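Local coordinates for 2,3-dihydroxybenzoate-AMP ligase (Bacillus subtilis, PDB 1MDB), which belongs to the ANL superfamily of AMP-binding enzymes and holds 2,3-dihydroxy-benzoic acid and adenosine monophosphate together, at residues F117-E122 and S146-L151; Y236-S239 and V243-V246. All coordinates share one frame; numbering follows the deposited sequence.

Interaction 1: F117-E122 and S146-L151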
loop_
_atom_site.group_PDB
_atom_site.type_symbol
_atom_site.label_atom_id
_atom_site.label_comp_id
_atom_site.label_asym_id
_atom_site.label_seq_id
_atom_site.Cartn_x
_atom_site.Cartn_y
_atom_site.Cartn_z
ATOM N N PHE A 117 -12.234 6.043 12.367
ATOM C CA PHE A 117 -12.807 5.354 11.211
ATOM C C PHE A 117 -14.274 4.968 11.445
ATOM O O PHE A 117 -15.105 5.086 10.541
ATOM C CB PHE A 117 -12.010 4.075 10.898
ATOM C CG PHE A 117 -10.547 4.309 10.599
ATOM C CD1 PHE A 117 -9.631 3.266 10.715
ATOM C CD2 PHE A 117 -10.084 5.555 10.191
ATOM C CE1 PHE A 117 -8.273 3.461 10.431
ATOM C CE2 PHE A 117 -8.731 5.759 9.906
ATOM C CZ PHE A 117 -7.825 4.710 10.026
ATOM N N CYS A 118 -14.588 4.495 12.650
ATOM C CA CYS A 118 -15.949 4.066 12.967
ATOM C C CYS A 118 -16.922 5.236 13.061
ATOM O O CYS A 118 -18.073 5.132 12.621
ATOM C CB CYS A 118 -15.971 3.258 14.275
ATOM S SG CYS A 118 -15.221 1.601 14.173
ATOM N N GLU A 119 -16.464 6.345 13.637
ATOM C CA GLU A 119 -17.299 7.542 13.772
ATOM C C GLU A 119 -17.542 8.164 12.402
ATOM O O GLU A 119 -18.669 8.255 11.930
ATOM C CB GLU A 119 -16.604 8.583 14.646
ATOM C CG GLU A 119 -17.182 8.766 16.028
ATOM C CD GLU A 119 -16.549 9.947 16.740
ATOM O OE1 GLU A 119 -16.712 11.087 16.255
ATOM O OE2 GLU A 119 -15.883 9.740 17.774
ATOM N N PHE A 120 -16.454 8.613 11.788
ATOM C CA PHE A 120 -16.490 9.234 10.475
ATOM C C PHE A 120 -17.336 8.427 9.488
ATOM O O PHE A 120 -18.302 8.938 8.930
ATOM C CB PHE A 120 -15.062 9.378 9.963
ATOM C CG PHE A 120 -14.927 10.233 8.739
ATOM C CD1 PHE A 120 -15.580 11.457 8.650
ATOM C CD2 PHE A 120 -14.090 9.845 7.703
ATOM C CE1 PHE A 120 -15.395 12.285 7.544
ATOM C CE2 PHE A 120 -13.896 10.669 6.590
ATOM C CZ PHE A 120 -14.548 11.888 6.511
ATOM N N ALA A 121 -16.980 7.163 9.286
ATOM C CA ALA A 121 -17.716 6.312 8.364
ATOM C C ALA A 121 -19.070 5.853 8.914
ATOM O O ALA A 121 -19.845 5.205 8.202
ATOM C CB ALA A 121 -16.870 5.104 7.996
ATOM N N GLU A 122 -19.357 6.188 10.172
ATOM C CA GLU A 122 -20.622 5.789 10.784
ATOM C C GLU A 122 -20.785 4.288 10.565
ATOM O O GLU A 122 -21.820 3.818 10.095
ATOM C CB GLU A 122 -21.785 6.562 10.136
ATOM C CG GLU A 122 -21.799 8.059 10.476
ATOM C CD GLU A 122 -22.536 8.919 9.448
ATOM O OE1 GLU A 122 -23.687 8.595 9.096
ATOM O OE2 GLU A 122 -21.961 9.928 8.993
ATOM N N SER A 146 -16.326 1.748 24.274
ATOM C CA SER A 146 -16.460 2.700 25.373
ATOM C C SER A 146 -16.437 4.133 24.833
ATOM O O SER A 146 -16.879 5.073 25.500
ATOM C CB SER A 146 -15.359 2.487 26.429
ATOM O OG SER A 146 -14.066 2.750 25.924
ATOM N N LYS A 147 -15.924 4.304 23.619
ATOM C CA LYS A 147 -15.909 5.623 23.008
ATOM C C LYS A 147 -17.120 5.744 22.086
ATOM O O LYS A 147 -17.629 6.839 21.863
ATOM C CB LYS A 147 -14.622 5.849 22.209
ATOM C CG LYS A 147 -13.414 6.213 23.052
ATOM C CD LYS A 147 -12.157 6.269 22.197
ATOM C CE LYS A 147 -10.909 6.499 23.040
ATOM N NZ LYS A 147 -9.670 6.380 22.214
ATOM N N LEU A 148 -17.584 4.613 21.560
ATOM C CA LEU A 148 -18.738 4.609 20.661
ATOM C C LEU A 148 -19.737 3.521 21.055
ATOM O O LEU A 148 -19.780 2.456 20.443
ATOM C CB LEU A 148 -18.284 4.386 19.211
ATOM C CG LEU A 148 -17.236 5.345 18.633
ATOM C CD1 LEU A 148 -16.888 4.920 17.215
ATOM C CD2 LEU A 148 -17.764 6.768 18.646
ATOM N N PRO A 149 -20.562 3.785 22.080
ATOM C CA PRO A 149 -21.576 2.855 22.590
ATOM C C PRO A 149 -22.548 2.381 21.518
ATOM O O PRO A 149 -23.168 1.325 21.651
ATOM C CB PRO A 149 -22.283 3.673 23.668
ATOM C CG PRO A 149 -21.207 4.594 24.147
ATOM C CD PRO A 149 -20.588 5.041 22.847
ATOM N N THR A 150 -22.679 3.167 20.458
ATOM C CA THR A 150 -23.578 2.819 19.367
ATOM C C THR A 150 -23.054 1.687 18.468
ATOM O O THR A 150 -23.828 1.066 17.737
ATOM C CB THR A 150 -23.876 4.051 18.506
ATOM O OG1 THR A 150 -22.647 4.620 18.044
ATOM C CG2 THR A 150 -24.620 5.091 19.324
ATOM N N LEU A 151 -21.748 1.426 18.512
ATOM C CA LEU A 151 -21.159 0.355 17.705
ATOM C C LEU A 151 -21.491 -0.959 18.399
ATOM O O LEU A 151 -20.813 -1.343 19.352
ATOM C CB LEU A 151 -19.637 0.529 17.622
ATOM C CG LEU A 151 -18.842 -0.565 16.887
ATOM C CD1 LEU A 151 -19.284 -0.622 15.438
ATOM C CD2 LEU A 151 -17.339 -0.280 16.980
#

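Interaction 2: Y236-S239 and V243-V246. With DBH (2,3-dihydroxy-benzoic acid), chain E.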
loop_
_atom_site.group_PDB
_atom_site.type_symbol
_atom_site.label_atom_id
_atom_site.label_comp_id
_atom_site.label_asym_id
_atom_site.label_seq_id
_atom_site.Cartn_x
_atom_site.Cartn_y
_atom_site.Cartn_z
ATOM N N TYR A 236 -1.283 -1.451 -2.063
ATOM C CA TYR A 236 -0.169 -2.086 -2.759
ATOM C C TYR A 236 -0.292 -3.628 -2.736
ATOM O O TYR A 236 -0.447 -4.258 -3.792
ATOM C CB TYR A 236 1.140 -1.577 -2.118
ATOM C CG TYR A 236 2.453 -2.173 -2.593
ATOM C CD1 TYR A 236 3.582 -2.089 -1.780
ATOM C CD2 TYR A 236 2.580 -2.805 -3.835
ATOM C CE1 TYR A 236 4.804 -2.615 -2.169
ATOM C CE2 TYR A 236 3.816 -3.347 -4.242
ATOM C CZ TYR A 236 4.919 -3.243 -3.394
ATOM O OH TYR A 236 6.143 -3.766 -3.736
ATOM N N PRO A 237 -0.245 -4.251 -1.546
ATOM C CA PRO A 237 -0.366 -5.716 -1.510
ATOM C C PRO A 237 -1.789 -6.246 -1.758
ATOM O O PRO A 237 -2.019 -7.460 -1.778
ATOM C CB PRO A 237 0.166 -6.071 -0.122
ATOM C CG PRO A 237 -0.246 -4.868 0.697
ATOM C CD PRO A 237 0.128 -3.723 -0.223
ATOM N N LEU A 238 -2.746 -5.343 -1.946
ATOM C CA LEU A 238 -4.117 -5.759 -2.221
ATOM C C LEU A 238 -4.457 -5.714 -3.702
ATOM O O LEU A 238 -5.260 -6.522 -4.172
ATOM C CB LEU A 238 -5.128 -4.858 -1.498
ATOM C CG LEU A 238 -6.620 -5.210 -1.669
ATOM C CD1 LEU A 238 -6.952 -6.411 -0.773
ATOM C CD2 LEU A 238 -7.506 -4.027 -1.268
ATOM N N SER A 239 -3.848 -4.782 -4.437
ATOM C CA SER A 239 -4.197 -4.599 -5.847
ATOM C C SER A 239 -3.110 -4.250 -6.870
ATOM O O SER A 239 -3.433 -4.032 -8.043
ATOM C CB SER A 239 -5.256 -3.503 -5.935
ATOM O OG SER A 239 -4.658 -2.246 -5.656
ATOM N N VAL A 243 -3.226 -9.396 -3.739
ATOM C CA VAL A 243 -3.974 -10.633 -3.545
ATOM C C VAL A 243 -5.208 -10.653 -4.452
ATOM O O VAL A 243 -5.583 -11.702 -4.993
ATOM C CB VAL A 243 -4.388 -10.804 -2.056
ATOM C CG1 VAL A 243 -3.138 -10.966 -1.185
ATOM C CG2 VAL A 243 -5.181 -9.586 -1.576
ATOM N N LEU A 244 -5.830 -9.493 -4.637
ATOM C CA LEU A 244 -7.010 -9.401 -5.485
ATOM C C LEU A 244 -6.645 -9.523 -6.962
ATOM O O LEU A 244 -7.419 -10.060 -7.757
ATOM C CB LEU A 244 -7.759 -8.085 -5.226
ATOM C CG LEU A 244 -8.278 -7.924 -3.785
ATOM C CD1 LEU A 244 -9.205 -6.726 -3.730
ATOM C CD2 LEU A 244 -9.032 -9.198 -3.327
ATOM N N GLY A 245 -5.478 -9.010 -7.341
ATOM C CA GLY A 245 -5.066 -9.130 -8.729
ATOM C C GLY A 245 -4.819 -10.601 -9.040
ATOM O O GLY A 245 -5.179 -11.094 -10.108
ATOM N N VAL A 246 -4.218 -11.303 -8.084
ATOM C CA VAL A 246 -3.917 -12.725 -8.232
ATOM C C VAL A 246 -5.190 -13.571 -8.365
ATOM O O VAL A 246 -5.200 -14.570 -9.084
ATOM C CB VAL A 246 -3.051 -13.232 -7.036
ATOM C CG1 VAL A 246 -2.771 -14.732 -7.163
ATOM C CG2 VAL A 246 -1.730 -12.471 -7.004
HETATM C C21 DBH E . 1.348 3.187 -1.782
HETATM O O9 DBH E . 2.412 3.609 -1.086
HETATM C C18 DBH E . 1.447 2.230 -2.913
HETATM C C15 DBH E . 2.711 1.661 -3.253
HETATM C C12 DBH E . 2.826 0.766 -4.337
HETATM C C3 DBH E . 0.287 1.888 -3.677
HETATM O O3 DBH E . -0.990 2.410 -3.390
HETATM C C6 DBH E . 0.407 0.995 -4.760
HETATM C C9 DBH E . 1.664 0.435 -5.096
HETATM O O6 DBH E . -0.705 0.668 -5.502
#

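Interaction 1: F117-E122 and S146-L151
Cys118 and Glu119, near the C-terminal end of helix 111-120, face Leu151 and Leu148 of the turn that follows helix 137-147, with the CA atoms of Glu119 and Leu148 7.6 Å apart. The contact is made by side chains packing on the helix, with no hydrogen bond across it. Leu148 is its centre, pushing its two methyl groups onto neighbouring residues of the helix. Leu148 CD1 meets Cys118 CB at 3.5 Å. The other methyl, Leu148 CD2, lies 3.3 Å from Glu119 CG and also comes near the carboxylate at OE2, so both methyls are closely packed. Here the leucine crosses the glutamate chain at about a right angle, touching the aliphatic part of a residue that is otherwise exposed. The sulfur of Cys118 turns to the other leucine, with SG 4.0 Å from Leu151 CD2. Leu151 reaches it with CG anti to its own backbone N (chi1 176°). Leu148 and Leu151 are the first and last residues of a type I beta turn, closed by the bond from Leu151 N to Leu148 O at 2.9 Å, and both direct their side chains at the helix. On the facing segment a Schellman motif, with Glu122 at positive phi, finishes the helix just beyond the contact. The patch runs from buried Cys118 and Leu151 out to exposed Glu119. Leu148 also touches Thr115 one turn back on helix 111-120, while Cys118 also packs on Val79 of strand 77-80, so helix 111-120 is touched by the turn after helix 137-147 and by that strand.

Interaction 2: Y236-S239 and V243-V246
Val243 and Leu244, in the first turn of helix 242-248, give their backbone N-H groups to Pro237 O and Leu238 O of the preceding short helix 235-239. The two bonds, Val243 N to Pro237 O at 3.0 Å and Leu244 N to Leu238 O at 3.1 Å, each span six residues and are moderately bent. The donor on Pro237 O sits above the carbonyl plane, 36° out of it, and the Val243 methyls lie beside the same oxygen. The tight part is the leucine pair. Leu238 holds CG anti to its backbone N (chi1 -178°), which carries its end to the second helix, where CD1 fits between Val243 CG2 at 3.7 Å and Leu244 CG at 3.6 Å. Leu244 answers with CD1, 3.6 Å from Leu238 CG, and its CB presses to 3.1 Å from Leu238 O. Phe88 and Ile92 of helix 86-98 and Tyr207 of helix 204-218 border this apolar cluster. The looser part lies beside it: the Pro237 ring does not touch the second segment, and the Ser239 hydroxyl bonds back to Asn235 O. No side of the contact is exposed. Tyr236 takes no part in the helix pairing and instead offers a ring face to 2,3-dihydroxy-benzoic acid, whose C12 is 3.4 Å from Tyr236 CG and offset toward the rim; Tyr236 OH is hydrogen-bonded to Leu278 O. Carbonyls of helix 235-239 thus accept early amides of helix 242-248 in a buried, apolar setting, a pairing that ties the two helices together next to Tyr236, consistent with a steady position for this pocket residue.

Interaction 1 and interaction 2 lie in series along the chain, both inside the AMP-binding enzyme region, and do not touch: their centres are 28 Å apart and their nearest atoms about 14 Å. The first lies toward the outside, its centre about 25 Å from the centre of the chain, and has no hydrogen bond across it. The second lies about 10 Å from that centre and has two. Of the four segments, only 236-239 supplies a residue of the 2,3-dihydroxy-benzoic acid pocket, Tyr236, flanked in sequence by Asn235 and close to Ser240, both hydrogen-bonded to that ligand; the Pro237 side chain is about 8 Å from the bound adenosine monophosphate.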